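Local coordinates for protein neuroglobin (Symsagittifera roscoffensis, PDB 4B4Y) that probably binds oxygen reversibly at a haem iron, as a member of the neuroglobin branch of the globin family, at residues E41-T46 with T110-K115; D34-F39 with S70-I75; E45-F50 with K57-M62. All coordinates share one frame; numbering follows the deposited sequence. Where two conformers were deposited one is given.

Contact 1. Residues E41-T46 with T110-K115. With HEM (protoporphyrin IX containing Fe), chain B.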
# COMPACT_ATOMS: atom_id res chain seq x y z
N GLU A 41 1.26 18.64 -0.51
CA GLU A 41 1.80 19.92 -1.00
C GLU A 41 2.97 20.44 -0.20
O GLU A 41 4.02 20.87 -0.77
CB GLU A 41 0.68 20.96 -1.10
CG GLU A 41 -0.30 20.59 -2.20
CD GLU A 41 -1.48 21.50 -2.25
OE1 GLU A 41 -1.75 22.12 -1.19
OE2 GLU A 41 -2.18 21.52 -3.33
N GLU A 42 2.87 20.35 1.11
CA GLU A 42 3.88 20.95 1.98
C GLU A 42 5.02 20.02 2.25
O GLU A 42 6.18 20.49 2.63
CB GLU A 42 3.24 21.46 3.30
CG GLU A 42 2.04 22.49 3.10
CD GLU A 42 1.38 22.95 4.43
OE1 GLU A 42 1.61 22.35 5.54
OE2 GLU A 42 0.69 24.01 4.41
N ASN A 43 4.81 18.71 2.06
CA ASN A 43 5.91 17.73 2.38
C ASN A 43 6.13 16.81 1.18
O ASN A 43 5.55 15.68 1.11
CB ASN A 43 5.53 16.93 3.58
CG ASN A 43 5.20 17.84 4.79
OD1 ASN A 43 6.08 18.25 5.55
ND2 ASN A 43 3.90 18.17 4.94
N PRO A 44 6.89 17.31 0.20
CA PRO A 44 6.92 16.69 -1.13
C PRO A 44 7.53 15.33 -1.05
O PRO A 44 7.19 14.48 -1.87
CB PRO A 44 7.83 17.63 -1.96
CG PRO A 44 7.95 18.90 -1.09
CD PRO A 44 7.44 18.67 0.23
N GLU A 45 8.36 15.06 -0.06
CA GLU A 45 8.84 13.68 0.06
C GLU A 45 7.80 12.58 0.27
O GLU A 45 8.16 11.37 0.17
CB GLU A 45 9.85 13.58 1.18
CG GLU A 45 9.29 13.84 2.62
CD GLU A 45 9.33 15.32 3.08
OE1 GLU A 45 8.98 16.22 2.27
OE2 GLU A 45 9.72 15.55 4.25
N THR A 46 6.54 12.95 0.58
CA THR A 46 5.51 11.94 0.75
C THR A 46 5.19 11.25 -0.58
O THR A 46 4.47 10.22 -0.65
CB THR A 46 4.19 12.61 1.22
OG1 THR A 46 3.90 13.62 0.28
CG2 THR A 46 4.34 13.27 2.58
N THR A 110 10.00 10.54 11.53
CA THR A 110 9.21 10.85 12.69
C THR A 110 8.65 12.30 12.73
O THR A 110 7.53 12.49 13.21
CB THR A 110 10.01 10.44 13.93
OG1 THR A 110 9.30 10.80 15.09
CG2 THR A 110 11.26 11.27 13.94
N GLU A 111 9.38 13.30 12.20
CA GLU A 111 8.87 14.68 12.18
C GLU A 111 7.66 14.86 11.24
O GLU A 111 6.88 15.82 11.38
CB GLU A 111 10.01 15.72 11.92
CG GLU A 111 10.95 15.96 13.14
CD GLU A 111 10.18 16.31 14.47
OE1 GLU A 111 9.68 17.48 14.67
OE2 GLU A 111 10.08 15.37 15.31
N LEU A 112 7.43 13.94 10.33
CA LEU A 112 6.19 14.06 9.55
C LEU A 112 4.87 13.89 10.33
O LEU A 112 3.81 14.38 9.91
CB LEU A 112 6.21 13.10 8.36
CG LEU A 112 7.23 13.44 7.21
CD1 LEU A 112 7.14 12.34 6.13
CD2 LEU A 112 6.83 14.76 6.57
N PHE A 113 4.89 13.17 11.45
CA PHE A 113 3.68 13.11 12.30
C PHE A 113 3.26 14.52 12.75
O PHE A 113 2.10 14.89 12.63
CB PHE A 113 3.89 12.12 13.52
CG PHE A 113 3.64 10.67 13.13
CD1 PHE A 113 2.36 10.16 13.11
CD2 PHE A 113 4.68 9.88 12.66
CE1 PHE A 113 2.13 8.87 12.68
CE2 PHE A 113 4.48 8.54 12.26
CZ PHE A 113 3.21 8.05 12.26
N GLY A 114 4.21 15.28 13.27
CA GLY A 114 3.97 16.71 13.62
C GLY A 114 3.45 17.53 12.48
O GLY A 114 2.50 18.31 12.61
N LYS A 115 4.00 17.34 11.31
CA LYS A 115 3.51 18.06 10.13
C LYS A 115 2.06 17.76 9.77
O LYS A 115 1.27 18.68 9.41
CB LYS A 115 4.45 17.75 8.93
CG LYS A 115 5.90 18.32 9.10
CD LYS A 115 5.97 19.82 9.61
CE LYS A 115 7.44 20.30 9.70
NZ LYS A 115 8.33 19.41 10.54
CHA HEM B . -0.80 3.65 5.95
CHB HEM B . -3.37 6.09 9.20
CHC HEM B . 0.46 9.07 9.84
CHD HEM B . 2.48 7.29 5.87
C1A HEM B . -1.83 4.03 6.78
C2A HEM B . -3.03 3.31 7.04
C3A HEM B . -3.74 3.98 7.91
C4A HEM B . -2.98 5.11 8.30
CMA HEM B . -5.12 3.60 8.53
CAA HEM B . -3.38 1.95 6.34
CBA HEM B . -4.28 2.25 5.17
CGA HEM B . -4.47 1.04 4.27
O1A HEM B . -4.66 -0.09 4.70
O2A HEM B . -4.41 1.21 3.03
C1B HEM B . -2.55 7.11 9.71
C2B HEM B . -2.85 7.99 10.83
C3B HEM B . -1.80 8.78 11.04
C4B HEM B . -0.81 8.47 10.02
CMB HEM B . -4.17 7.91 11.64
CAB HEM B . -1.67 9.90 12.09
CBB HEM B . -1.56 9.59 13.38
C1C HEM B . 1.29 8.90 8.76
C2C HEM B . 2.37 9.80 8.32
C3C HEM B . 2.86 9.36 7.18
C4C HEM B . 2.15 8.14 6.89
CMC HEM B . 2.79 11.12 9.02
CAC HEM B . 4.05 9.98 6.36
CBC HEM B . 4.01 9.87 5.02
C1D HEM B . 1.93 6.04 5.63
C2D HEM B . 2.47 4.99 4.75
C3D HEM B . 1.43 3.94 4.84
C4D HEM B . 0.34 4.40 5.67
CMD HEM B . 3.72 4.95 3.87
CAD HEM B . 1.35 2.64 4.04
CBD HEM B . 0.65 3.91 3.44
CGD HEM B . 0.12 3.38 2.24
O1D HEM B . -0.28 4.24 1.43
O2D HEM B . 0.22 2.11 2.23
NA HEM B . -1.84 5.11 7.58
NB HEM B . -1.32 7.43 9.28
NC HEM B . 1.18 7.92 7.85
ND HEM B . 0.74 5.59 6.18
FE HEM B . -0.29 6.45 7.71
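With CG anti to the carbonyl carbon in both Asn43 (chi1 -56°) and Leu112 (chi1 -69°), the amide and the isobutyl group lie alongside each other, pointing opposite ways. The Asn43 amide meets carbon rather than polar atoms here: OD1 lies 3.7 Å from Leu112 CD2 and 3.6 Å from CG of Lys115, whose chain runs crosswise to it before the amine turns off elsewhere. What anchors the amide is its other arm, ND2, bonded to the backbone O of Phe39 one turn back. The bent Glu45 chain sets OE2 3.8 Å from the same Leu112 methyl, CD2. The second methyl is turned to the cofactor, CD1 standing 3.9 Å from the haem vinyl atom CAC. Asn43 also opens a type I beta turn, its O gripped by Thr46 N and by Thr46 OG1, the latter at 2.8 Å. Next to Leu112, the Phe113 ring carries the haem methyl CMC over one face, and its CE1 comes within 3.3 Å of the meso carbon CHC. Alanine in place of Phe113 would probably open a gap between this porphyrin edge and Thr149 and Val152, leaving the haem freer to shift. The contact thus joins the turn just after helix 28-42 to the first turn of helix 111-127, whose Phe113 packs onward against helix 135-153.

Contact 2. Residues D34-F39 with S70-I75. With HEM (protoporphyrin IX containing Fe), chain B; OXY (oxygen molecule), chain C.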
# COMPACT_ATOMS: atom_id res chain seq x y z
N ASP A 34 -8.82 17.21 1.94
CA ASP A 34 -8.18 18.52 2.11
C ASP A 34 -6.90 18.36 2.94
O ASP A 34 -5.91 18.89 2.58
CB ASP A 34 -9.12 19.54 2.85
CG ASP A 34 -10.22 20.09 1.95
OD1 ASP A 34 -10.15 19.90 0.70
OD2 ASP A 34 -11.23 20.64 2.50
N VAL A 35 -6.96 17.59 4.02
CA VAL A 35 -5.83 17.37 4.86
C VAL A 35 -4.68 16.66 4.12
O VAL A 35 -3.51 17.07 4.24
CB VAL A 35 -6.19 16.51 6.11
CG1 VAL A 35 -4.91 16.07 6.87
CG2 VAL A 35 -7.17 17.28 7.02
N LEU A 36 -5.01 15.56 3.44
CA LEU A 36 -3.97 14.76 2.80
C LEU A 36 -3.34 15.59 1.61
O LEU A 36 -2.14 15.49 1.33
CB LEU A 36 -4.64 13.44 2.25
CG LEU A 36 -3.72 12.39 1.57
CD1 LEU A 36 -2.64 11.99 2.52
CD2 LEU A 36 -4.56 11.09 1.08
N GLN A 37 -4.18 16.35 0.89
CA GLN A 37 -3.71 17.15 -0.20
C GLN A 37 -2.73 18.26 0.32
O GLN A 37 -1.64 18.45 -0.23
CB GLN A 37 -4.89 17.83 -0.93
CG GLN A 37 -4.35 18.67 -2.10
CD GLN A 37 -5.43 19.55 -2.77
OE1 GLN A 37 -6.63 19.15 -2.87
NE2 GLN A 37 -5.01 20.76 -3.26
N GLN A 38 -3.09 18.92 1.41
CA GLN A 38 -2.19 19.98 1.93
C GLN A 38 -0.92 19.29 2.43
O GLN A 38 0.19 19.82 2.26
CB GLN A 38 -2.87 20.69 3.11
CG GLN A 38 -2.03 21.92 3.67
CD GLN A 38 -2.51 22.40 5.09
OE1 GLN A 38 -3.55 21.91 5.62
NE2 GLN A 38 -1.74 23.36 5.70
N PHE A 39 -1.07 18.14 3.13
CA PHE A 39 0.10 17.41 3.67
C PHE A 39 1.11 17.09 2.54
O PHE A 39 2.34 17.25 2.72
CB PHE A 39 -0.36 16.11 4.29
CG PHE A 39 0.73 15.28 4.92
CD1 PHE A 39 1.59 15.78 5.84
CD2 PHE A 39 0.84 13.92 4.60
CE1 PHE A 39 2.59 14.96 6.45
CE2 PHE A 39 1.77 13.10 5.19
CZ PHE A 39 2.66 13.59 6.10
N SER A 70 -9.16 6.49 -1.67
CA SER A 70 -9.22 5.31 -0.84
C SER A 70 -8.23 5.45 0.34
O SER A 70 -8.57 5.17 1.53
CB SER A 70 -8.95 4.09 -1.75
OG SER A 70 -8.47 3.00 -0.95
N HIS A 71 -7.02 5.93 0.10
CA HIS A 71 -6.14 6.15 1.31
C HIS A 71 -6.75 7.21 2.30
O HIS A 71 -6.70 7.08 3.49
CB HIS A 71 -4.71 6.57 0.87
CG HIS A 71 -3.76 6.65 2.02
ND1 HIS A 71 -3.14 5.53 2.55
CD2 HIS A 71 -3.34 7.71 2.76
CE1 HIS A 71 -2.41 5.90 3.60
NE2 HIS A 71 -2.51 7.21 3.75
N ALA A 72 -7.33 8.26 1.78
CA ALA A 72 -7.95 9.29 2.65
C ALA A 72 -9.12 8.65 3.43
O ALA A 72 -9.26 8.90 4.64
CB ALA A 72 -8.43 10.51 1.75
N LYS A 73 -9.96 7.84 2.77
CA LYS A 73 -11.12 7.18 3.46
C LYS A 73 -10.56 6.31 4.62
O LYS A 73 -11.15 6.35 5.72
CB LYS A 73 -11.96 6.26 2.53
CG LYS A 73 -12.92 6.91 1.52
CD LYS A 73 -14.21 7.50 2.13
CE LYS A 73 -15.36 6.47 2.47
NZ LYS A 73 -16.18 6.93 3.71
N SER A 74 -9.43 5.59 4.39
CA SER A 74 -8.86 4.71 5.42
C SER A 74 -8.33 5.47 6.53
O SER A 74 -8.62 5.11 7.67
CB SER A 74 -7.74 3.75 4.90
OG SER A 74 -8.24 3.00 3.80
N ILE A 75 -7.50 6.50 6.31
CA ILE A 75 -7.03 7.21 7.52
C ILE A 75 -8.19 7.94 8.20
O ILE A 75 -8.22 8.08 9.42
CB ILE A 75 -5.87 8.18 7.26
CG1 ILE A 75 -6.29 9.35 6.42
CG2 ILE A 75 -4.66 7.49 6.53
CD1 ILE A 75 -5.01 10.15 5.96
CHA HEM B . -0.80 3.65 5.95
CHB HEM B . -3.37 6.09 9.20
CHC HEM B . 0.46 9.07 9.84
CHD HEM B . 2.48 7.29 5.87
C1A HEM B . -1.83 4.03 6.78
C2A HEM B . -3.03 3.31 7.04
C3A HEM B . -3.74 3.98 7.91
C4A HEM B . -2.98 5.11 8.30
CMA HEM B . -5.12 3.60 8.53
CAA HEM B . -3.38 1.95 6.34
CBA HEM B . -4.28 2.25 5.17
CGA HEM B . -4.47 1.04 4.27
O1A HEM B . -4.66 -0.09 4.70
O2A HEM B . -4.41 1.21 3.03
C1B HEM B . -2.55 7.11 9.71
C2B HEM B . -2.85 7.99 10.83
C3B HEM B . -1.80 8.78 11.04
C4B HEM B . -0.81 8.47 10.02
CMB HEM B . -4.17 7.91 11.64
CAB HEM B . -1.67 9.90 12.09
CBB HEM B . -1.56 9.59 13.38
C1C HEM B . 1.29 8.90 8.76
C2C HEM B . 2.37 9.80 8.32
C3C HEM B . 2.86 9.36 7.18
C4C HEM B . 2.15 8.14 6.89
CMC HEM B . 2.79 11.12 9.02
CAC HEM B . 4.05 9.98 6.36
CBC HEM B . 4.01 9.87 5.02
C1D HEM B . 1.93 6.04 5.63
C2D HEM B . 2.47 4.99 4.75
C3D HEM B . 1.43 3.94 4.84
C4D HEM B . 0.34 4.40 5.67
CMD HEM B . 3.72 4.95 3.87
CAD HEM B . 1.35 2.64 4.04
CBD HEM B . 0.65 3.91 3.44
CGD HEM B . 0.12 3.38 2.24
O1D HEM B . -0.28 4.24 1.43
O2D HEM B . 0.22 2.11 2.23
NA HEM B . -1.84 5.11 7.58
NB HEM B . -1.32 7.43 9.28
NC HEM B . 1.18 7.92 7.85
ND HEM B . 0.74 5.59 6.18
FE HEM B . -0.29 6.45 7.71
O1 OXY C . -1.35 8.92 6.26
O2 OXY C . -1.21 7.62 6.43
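The crossing of helix 28-42 over helix 66-83, which in the globin fold roofs the distal haem pocket, is made here by Leu36 against His71 and Ala72. The backbones come close, 6.8 Å between the CA atoms of Leu36 and Ala72, because Ala72 offers only a methyl: Leu36 CD2 rests 4.0 Å from Ala72 CB. The same leucine methyl touches the edge of the His71 imidazole near its plane, on CD2, the two side chains standing roughly perpendicular. A chi1 of -173° carries the His71 ring away from its own backbone N and toward the iron. There NE2 gives a weak hydrogen bond to O2 of the bound oxygen molecule, 3.0 Å long and bent to 143°, while O2 ligates the iron at 2.0 Å. This is the position of a distal histidine, so Leu36 backs a residue that touches the ligand. Ile75 lines the pocket one turn on, its CG2 lying 3.3 Å from the haem CHB. Phe50 meets the His71 ring edge-to-face and also packs on Leu36, while Val35 and Gln38 lean on helix 111-127, so that segment 34-39 is wedged between that helix and helix 66-83.

Contact 3. Residues E45-F50 with K57-M62; sequences ETFQIF and KTAKEM. With HEM (protoporphyrin IX containing Fe), chain B.
Phe47 pushes its ring against the start of helix 59-62, overlapping the backbone of Lys57 to Ala59 and the side chain of Met62. Its CZ meets Ala59 N at the ring edge, 3.6 Å away and in the ring plane, and CE2 comes 3.2 Å from Lys57 O, which lies oblique to the ring. Met62, bent at chi2 and chi3, runs antiparallel to the phenylalanine side chain and brings CG to 3.9 Å from Phe47 CE2. A chi1 of -91°, some 30° from staggered, turns the Phe47 ring edge onto the helix start. The segment it touches is fixed by a capping box: Glu61 N donates to Thr58 OG1 at 2.9 Å, and Thr58 N returns a bond of 3.1 Å to Glu61 OE1, met from above the carboxylate plane. Just past helix 46-49, Phe50 lays a ring face over the vinyl atom CBC and brings CE1 to 3.6 Å from the meso carbon CHD; its ring also stacks on Trp52. Its carbonyl O is bonded by Lys107 NZ of the second subunit, which ties this corner to the dimer. The chemistry is mixed: Phe47 meets carbon on Met62 but peptide atoms at the helix start, and the nearby Lys57 carbonyl would probably be mildly attracted to the ring's C-H groups, while the capping box satisfies the amides of Thr58 and Glu61.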
# COMPACT_ATOMS: atom_id res chain seq x y z
N GLU A 45 8.36 15.06 -0.06
CA GLU A 45 8.84 13.68 0.06
C GLU A 45 7.80 12.58 0.27
O GLU A 45 8.16 11.37 0.17
CB GLU A 45 9.85 13.58 1.18
CG GLU A 45 9.29 13.84 2.62
CD GLU A 45 9.33 15.32 3.08
OE1 GLU A 45 8.98 16.22 2.27
OE2 GLU A 45 9.72 15.55 4.25
N THR A 46 6.54 12.95 0.58
CA THR A 46 5.51 11.94 0.75
C THR A 46 5.19 11.25 -0.58
O THR A 46 4.47 10.22 -0.65
CB THR A 46 4.19 12.61 1.22
OG1 THR A 46 3.90 13.62 0.28
CG2 THR A 46 4.34 13.27 2.58
N PHE A 47 5.61 11.86 -1.68
CA PHE A 47 5.31 11.29 -3.00
C PHE A 47 6.26 10.08 -3.22
O PHE A 47 5.94 9.24 -4.04
CB PHE A 47 5.57 12.26 -4.14
CG PHE A 47 4.38 13.11 -4.54
CD1 PHE A 47 4.09 14.27 -3.86
CD2 PHE A 47 3.58 12.77 -5.58
CE1 PHE A 47 3.01 15.10 -4.19
CE2 PHE A 47 2.50 13.59 -5.93
CZ PHE A 47 2.24 14.78 -5.20
N GLN A 48 7.38 10.00 -2.50
CA GLN A 48 8.20 8.79 -2.47
C GLN A 48 7.77 7.82 -1.37
O GLN A 48 7.86 6.65 -1.60
CB GLN A 48 9.71 9.05 -2.28
CG GLN A 48 10.26 10.15 -3.21
CD GLN A 48 9.69 10.15 -4.65
OE1 GLN A 48 9.49 9.06 -5.30
NE2 GLN A 48 9.41 11.40 -5.18
N ILE A 49 7.17 8.29 -0.26
CA ILE A 49 6.76 7.40 0.85
C ILE A 49 5.41 6.69 0.58
O ILE A 49 5.29 5.50 0.77
CB ILE A 49 6.71 8.22 2.14
CG1 ILE A 49 8.11 8.80 2.41
CG2 ILE A 49 6.28 7.36 3.30
CD1 ILE A 49 8.09 10.06 3.38
N PHE A 50 4.39 7.40 0.08
CA PHE A 50 3.18 6.77 -0.31
C PHE A 50 3.44 6.03 -1.65
O PHE A 50 3.73 6.64 -2.67
CB PHE A 50 2.07 7.78 -0.51
CG PHE A 50 1.58 8.46 0.76
CD1 PHE A 50 1.04 7.70 1.81
CD2 PHE A 50 1.57 9.85 0.85
CE1 PHE A 50 0.55 8.29 2.99
CE2 PHE A 50 1.09 10.52 2.02
CZ PHE A 50 0.56 9.76 3.09
N LYS A 57 2.61 13.99 -10.93
CA LYS A 57 1.41 14.79 -10.75
C LYS A 57 1.52 15.67 -9.51
O LYS A 57 2.28 15.33 -8.59
CB LYS A 57 0.24 13.85 -10.61
CG LYS A 57 0.01 13.07 -11.88
CD LYS A 57 -1.26 12.18 -11.86
CE LYS A 57 -1.48 11.54 -13.28
NZ LYS A 57 -0.61 12.31 -14.30
N THR A 58 0.80 16.78 -9.48
CA THR A 58 0.62 17.57 -8.27
C THR A 58 -0.35 16.87 -7.30
O THR A 58 -1.19 16.09 -7.72
CB THR A 58 -0.00 18.93 -8.60
OG1 THR A 58 -1.30 18.68 -9.10
CG2 THR A 58 0.85 19.71 -9.69
N ALA A 59 -0.30 17.23 -6.01
CA ALA A 59 -1.21 16.69 -4.98
C ALA A 59 -2.64 16.87 -5.43
O ALA A 59 -3.44 15.98 -5.35
CB ALA A 59 -0.98 17.39 -3.63
N LYS A 60 -2.94 18.04 -5.97
CA LYS A 60 -4.29 18.30 -6.44
C LYS A 60 -4.65 17.42 -7.64
O LYS A 60 -5.81 17.01 -7.78
CB LYS A 60 -4.44 19.78 -6.84
CG LYS A 60 -5.93 20.09 -7.30
CD LYS A 60 -6.07 21.52 -7.88
CE LYS A 60 -7.57 21.95 -8.01
NZ LYS A 60 -7.67 23.38 -8.51
N GLU A 61 -3.72 17.17 -8.55
CA GLU A 61 -4.04 16.19 -9.58
C GLU A 61 -4.25 14.79 -8.95
O GLU A 61 -5.13 14.09 -9.42
CB GLU A 61 -2.98 16.15 -10.68
CG GLU A 61 -3.09 17.35 -11.61
CD GLU A 61 -1.83 17.58 -12.44
OE1 GLU A 61 -0.75 16.99 -12.15
OE2 GLU A 61 -1.96 18.35 -13.39
N MET A 62 -3.49 14.44 -7.90
CA MET A 62 -3.62 13.13 -7.26
C MET A 62 -4.97 12.99 -6.62
O MET A 62 -5.56 11.90 -6.58
CB MET A 62 -2.54 12.89 -6.16
CG MET A 62 -1.21 12.55 -6.63
SD MET A 62 -1.14 11.08 -7.71
CE MET A 62 -2.03 9.82 -6.87
CHA HEM B . -0.80 3.65 5.95
CHB HEM B . -3.37 6.09 9.20
CHC HEM B . 0.46 9.07 9.84
CHD HEM B . 2.48 7.29 5.87
C1A HEM B . -1.83 4.03 6.78
C2A HEM B . -3.03 3.31 7.04
C3A HEM B . -3.74 3.98 7.91
C4A HEM B . -2.98 5.11 8.30
CMA HEM B . -5.12 3.60 8.53
CAA HEM B . -3.38 1.95 6.34
CBA HEM B . -4.28 2.25 5.17
CGA HEM B . -4.47 1.04 4.27
O1A HEM B . -4.66 -0.09 4.70
O2A HEM B . -4.41 1.21 3.03
C1B HEM B . -2.55 7.11 9.71
C2B HEM B . -2.85 7.99 10.83
C3B HEM B . -1.80 8.78 11.04
C4B HEM B . -0.81 8.47 10.02
CMB HEM B . -4.17 7.91 11.64
CAB HEM B . -1.67 9.90 12.09
CBB HEM B . -1.56 9.59 13.38
C1C HEM B . 1.29 8.90 8.76
C2C HEM B . 2.37 9.80 8.32
C3C HEM B . 2.86 9.36 7.18
C4C HEM B . 2.15 8.14 6.89
CMC HEM B . 2.79 11.12 9.02
CAC HEM B . 4.05 9.98 6.36
CBC HEM B . 4.01 9.87 5.02
C1D HEM B . 1.93 6.04 5.63
C2D HEM B . 2.47 4.99 4.75
C3D HEM B . 1.43 3.94 4.84
C4D HEM B . 0.34 4.40 5.67
CMD HEM B . 3.72 4.95 3.87
CAD HEM B . 1.35 2.64 4.04
CBD HEM B . 0.65 3.91 3.44
CGD HEM B . 0.12 3.38 2.24
O1D HEM B . -0.28 4.24 1.43
O2D HEM B . 0.22 2.11 2.23
NA HEM B . -1.84 5.11 7.58
NB HEM B . -1.32 7.43 9.28
NC HEM B . 1.18 7.92 7.85
ND HEM B . 0.74 5.59 6.18
FE HEM B . -0.29 6.45 7.71

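Overall arrangement
Following the chain, helix 28-42 supplies 34-39 to contact 2, and contact 1 starts from its end and the turn that follows, 41-46. Contact 3 begins at residues 45 and 46, shared with contact 1, and closes the shortest loop, with six residues between its segments; that loop lies wholly within the one contact 2 closes by reaching 70-75 on helix 66-83. Contact 1 crosses contact 2, since it starts inside that loop and ends beyond it, at 110-115. Phe39 touches Thr46 and Leu112, and Phe50 touches His71, joining the three. Together they tie helices 28-42, 46-49, 59-62, 66-83 and 111-127 around one haem.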